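Local coordinates for zinc phosphodiesterase ELAC protein 1 (Homo sapiens, PDB 3ZWF), which uses two zinc ions to remove the 2',3'-cyclic phosphate from cleaved tRNAs during tRNA repair and shows some tRNA 3'-processing endonuclease activity, at residues Asp2-Thr8 with Ala349-Ile355. Numbering follows the deposited sequence.
Sequences DVTFLGT and AEDFMVI. With EDO (1,2-ethanediol), chain H; EDO (1,2-ethanediol), chain G.
Val3 and Ile355 form an antiparallel hydrogen-bonded pair, with Val3 N to Ile355 O and Ile355 N to Val3 O both 2.8 Å, and Thr4 and Val354 form the next, non-hydrogen-bonded pair. Beyond them Phe5 is held at both ends of its backbone. Phe5 N donates to Met353 O, and Phe5 O accepts from Phe352 N at 2.7 Å. These two bonds grip a type II turn from Glu350 to Met353, with Phe352 at the position of positive phi (79°).

The Phe5 ring fills the middle of the contact. Ala349 CB sits over one face, 3.9 Å from the Phe5 ring centroid, in a CH-pi contact. Met353 O lies in the ring plane at the edge, and Ile355 CD1 meets Phe5 CE1 near that plane at 3.9 Å. Met353 SD approaches obliquely, 5.3 Å from the Phe5 ring centroid, as a Met-aromatic contact.

Thr8 OG1 donates to Asp351 OD1 at 2.7 Å. It reaches the carboxylate on its anti side, 32° out of plane. Thr8 chi1 of 62° tucks OG1 in over the backbone and turns Thr8 CG2 onto Ala349 CB at 3.7 Å. The other carboxylate oxygen, Asp351 OD2, accepts from Gly18 N, so both oxygens are engaged. The Thr8 side chain lies about 7 Å from that of zinc ligand His311. Thr4 and Val354 share a face, where an ethanediol, probably from the crystallisation liquor, is hydrogen-bonded to Thr4 OG1.

In this metallo-beta-lactamase fold, strand 2-5 lies between strands 21-26 and 354-356, the latter an outermost strand of the sheet within this chain. A classic beta bulge at Leu6 and Gly7 sets both residues against Ala21 of strand 21-26. Phe5 and Ile355 pack on Val308 of strand 306-310 in the second sheet, while Leu6 and Phe352 touch helix 39-45.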
ATOM      1  N   ASP A   2      -7.663  18.772  16.965  1.00 39.32           N
ATOM      2  CA  ASP A   2      -6.677  19.128  15.952  1.00 38.30           C
ATOM      3  C   ASP A   2      -6.761  18.240  14.728  1.00 35.19           C
ATOM      4  O   ASP A   2      -7.368  17.173  14.747  1.00 35.32           O
ATOM      5  CB  ASP A   2      -5.250  19.231  16.512  1.00 43.30           C
ATOM      6  CG  ASP A   2      -4.821  18.027  17.306  1.00 49.68           C
ATOM      7  OD1 ASP A   2      -4.929  16.889  16.814  1.00 43.29           O
ATOM      8  OD2 ASP A   2      -4.344  18.228  18.442  1.00 63.42           O
ATOM      9  N   VAL A   3      -6.229  18.770  13.645  1.00 33.43           N
ATOM     10  CA  VAL A   3      -6.118  18.086  12.386  1.00 32.25           C
ATOM     11  C   VAL A   3      -4.636  17.902  12.074  1.00 31.31           C
ATOM     12  O   VAL A   3      -3.882  18.855  12.107  1.00 32.01           O
ATOM     13  CB  VAL A   3      -6.813  18.947  11.340  1.00 33.39           C
ATOM     14  CG1 VAL A   3      -6.847  18.324  10.019  1.00 32.88           C
ATOM     15  CG2 VAL A   3      -8.264  19.216  11.811  1.00 38.85           C
ATOM     16  N   THR A   4      -4.239  16.667  11.782  1.00 30.40           N
ATOM     17  CA  THR A   4      -2.872  16.360  11.395  1.00 30.15           C
ATOM     18  C   THR A   4      -2.829  15.819   9.960  1.00 28.77           C
ATOM     19  O   THR A   4      -3.456  14.808   9.650  1.00 28.15           O
ATOM     20  CB  THR A   4      -2.236  15.302  12.327  1.00 31.60           C
ATOM     21  OG1 THR A   4      -2.216  15.777  13.671  1.00 34.22           O
ATOM     22  CG2 THR A   4      -0.778  14.963  11.871  1.00 31.32           C
ATOM     23  N   PHE A   5      -2.091  16.493   9.095  1.00 28.76           N
ATOM     24  CA  PHE A   5      -1.888  16.033   7.716  1.00 28.04           C
ATOM     25  C   PHE A   5      -0.809  14.985   7.649  1.00 27.69           C
ATOM     26  O   PHE A   5       0.330  15.241   7.992  1.00 29.70           O
ATOM     27  CB  PHE A   5      -1.576  17.210   6.803  1.00 29.00           C
ATOM     28  CG  PHE A   5      -2.738  18.135   6.658  1.00 32.03           C
ATOM     29  CD1 PHE A   5      -2.960  19.092   7.617  1.00 34.09           C
ATOM     30  CD2 PHE A   5      -3.687  17.974   5.639  1.00 33.98           C
ATOM     31  CE1 PHE A   5      -4.079  19.946   7.557  1.00 38.40           C
ATOM     32  CE2 PHE A   5      -4.834  18.842   5.590  1.00 31.44           C
ATOM     33  CZ  PHE A   5      -5.002  19.797   6.531  1.00 37.56           C
ATOM     34  N   LEU A   6      -1.132  13.806   7.150  1.00 26.94           N
ATOM     35  CA  LEU A   6      -0.159  12.748   6.981  1.00 27.95           C
ATOM     36  C   LEU A   6       0.398  12.685   5.551  1.00 29.85           C
ATOM     37  O   LEU A   6       1.586  12.398   5.335  1.00 31.00           O
ATOM     38  CB  LEU A   6      -0.701  11.392   7.427  1.00 29.03           C
ATOM     39  CG  LEU A   6      -1.074  11.331   8.915  1.00 31.32           C
ATOM     40  CD1 LEU A   6      -1.880  10.114   9.255  1.00 36.03           C
ATOM     41  CD2 LEU A   6       0.141  11.458   9.848  1.00 32.58           C
ATOM     42  N   GLY A   7      -0.463  12.958   4.589  1.00 26.53           N
ATOM     43  CA  GLY A   7      -0.089  13.002   3.196  1.00 25.26           C
ATOM     44  C   GLY A   7      -0.890  14.035   2.455  1.00 25.51           C
ATOM     45  O   GLY A   7      -2.169  14.078   2.528  1.00 27.26           O
ATOM     46  N   THR A   8      -0.158  14.844   1.730  1.00 24.57           N
ATOM     47  CA  THR A   8      -0.650  16.066   1.088  1.00 24.84           C
ATOM     48  C   THR A   8      -0.439  16.043  -0.422  1.00 24.53           C
ATOM     49  O   THR A   8      -0.641  17.032  -1.084  1.00 24.97           O
ATOM     50  CB  THR A   8      -0.016  17.283   1.707  1.00 25.72           C
ATOM     51  OG1 THR A   8       1.433  17.283   1.535  1.00 26.16           O
ATOM     52  CG2 THR A   8      -0.342  17.344   3.237  1.00 26.33           C
ATOM     53  N   ALA A 349      -1.332  22.923   3.004  1.00 28.69           N
ATOM     54  CA  ALA A 349      -0.987  21.745   3.787  1.00 27.87           C
ATOM     55  C   ALA A 349       0.419  21.236   3.415  1.00 28.18           C
ATOM     56  O   ALA A 349       0.822  21.273   2.253  1.00 27.66           O
ATOM     57  CB  ALA A 349      -2.025  20.614   3.602  1.00 27.14           C
ATOM     58  N   GLU A 350       1.141  20.834   4.438  1.00 29.19           N
ATOM     59  CA  GLU A 350       2.371  20.048   4.286  1.00 30.22           C
ATOM     60  C   GLU A 350       2.253  18.807   5.154  1.00 29.13           C
ATOM     61  O   GLU A 350       1.550  18.826   6.161  1.00 28.92           O
ATOM     62  CB  GLU A 350       3.608  20.860   4.701  1.00 34.65           C
ATOM     63  CG  GLU A 350       3.768  22.100   3.893  1.00 41.02           C
ATOM     64  CD  GLU A 350       4.882  23.014   4.385  1.00 57.68           C
ATOM     65  OE1 GLU A 350       5.565  22.699   5.386  1.00 49.53           O
ATOM     66  OE2 GLU A 350       5.063  24.055   3.735  1.00 55.60           O
ATOM     67  N   ASP A 351       2.971  17.721   4.796  1.00 28.39           N
ATOM     68  CA  ASP A 351       2.959  16.556   5.644  1.00 28.61           C
ATOM     69  C   ASP A 351       3.448  16.952   7.051  1.00 29.84           C
ATOM     70  O   ASP A 351       4.436  17.705   7.222  1.00 30.64           O
ATOM     71  CB  ASP A 351       3.871  15.426   5.121  1.00 28.54           C
ATOM     72  CG  ASP A 351       3.433  14.867   3.785  1.00 27.93           C
ATOM     73  OD1 ASP A 351       2.417  15.334   3.180  1.00 27.97           O
ATOM     74  OD2 ASP A 351       4.070  13.849   3.371  1.00 27.53           O
ATOM     75  N   PHE A 352       2.715  16.421   8.026  1.00 30.06           N
ATOM     76  CA  PHE A 352       2.968  16.519   9.485  1.00 31.34           C
ATOM     77  C   PHE A 352       2.530  17.839  10.096  1.00 32.00           C
ATOM     78  O   PHE A 352       2.690  18.063  11.304  1.00 33.23           O
ATOM     79  CB  PHE A 352       4.406  16.152   9.842  1.00 32.32           C
ATOM     80  CG  PHE A 352       4.792  14.817   9.312  1.00 31.85           C
ATOM     81  CD1 PHE A 352       4.221  13.700   9.838  1.00 31.78           C
ATOM     82  CD2 PHE A 352       5.705  14.693   8.280  1.00 31.59           C
ATOM     83  CE1 PHE A 352       4.519  12.430   9.330  1.00 31.40           C
ATOM     84  CE2 PHE A 352       6.021  13.440   7.761  1.00 31.26           C
ATOM     85  CZ  PHE A 352       5.430  12.314   8.298  1.00 31.17           C
ATOM     86  N   MET A 353       1.940  18.689   9.262  1.00 31.29           N
ATOM     87  CA  MET A 353       1.326  19.917   9.750  1.00 32.20           C
ATOM     88  C   MET A 353       0.169  19.559  10.692  1.00 32.16           C
ATOM     89  O   MET A 353      -0.624  18.654  10.420  1.00 31.34           O
ATOM     90  CB  MET A 353       0.813  20.766   8.584  1.00 32.12           C
ATOM     91  CG  MET A 353       0.181  22.102   8.979  1.00 34.48           C
ATOM     92  SD  MET A 353      -0.520  22.961   7.567  1.00 36.66           S
ATOM     93  CE  MET A 353       0.932  23.823   7.003  1.00 36.88           C
ATOM     94  N   VAL A 354       0.126  20.254  11.834  1.00 33.48           N
ATOM     95  CA  VAL A 354      -0.965  20.114  12.766  1.00 34.01           C
ATOM     96  C   VAL A 354      -1.645  21.457  12.912  1.00 34.58           C
ATOM     97  O   VAL A 354      -0.983  22.434  13.163  1.00 35.47           O
ATOM     98  CB  VAL A 354      -0.469  19.682  14.157  1.00 35.86           C
ATOM     99  CG1 VAL A 354      -1.660  19.490  15.099  1.00 36.37           C
ATOM    100  CG2 VAL A 354       0.325  18.379  14.072  1.00 35.38           C
ATOM    101  N   ILE A 355      -2.956  21.477  12.716  1.00 34.13           N
ATOM    102  CA  ILE A 355      -3.777  22.679  12.900  1.00 35.48           C
ATOM    103  C   ILE A 355      -4.749  22.419  14.044  1.00 36.06           C
ATOM    104  O   ILE A 355      -5.480  21.469  14.027  1.00 35.20           O
ATOM    105  CB  ILE A 355      -4.586  23.048  11.646  1.00 35.25           C
ATOM    106  CG1 ILE A 355      -3.646  23.346  10.481  1.00 36.78           C
ATOM    107  CG2 ILE A 355      -5.439  24.286  11.923  1.00 36.94           C
ATOM    108  CD1 ILE A 355      -4.324  23.459   9.146  1.00 35.71           C
TER
HETATM  109  C1  EDO H1367      -5.688  16.532  20.924  1.00 75.55           C
HETATM  110  O1  EDO H1367      -5.983  15.421  21.781  1.00 78.60           O
HETATM  111  C2  EDO H1367      -6.973  17.005  20.263  1.00 74.84           C
HETATM  112  O2  EDO H1367      -6.665  18.084  19.394  1.00 81.17           O
HETATM  113  C1  EDO G1366       1.758  14.660  15.136  1.00 42.33           C
HETATM  114  O1  EDO G1366       1.793  15.152  13.792  1.00 66.25           O
HETATM  115  C2  EDO G1366       0.759  15.378  16.033  1.00 71.25           C
HETATM  116  O2  EDO G1366      -0.570  15.131  15.613  1.00 42.25           O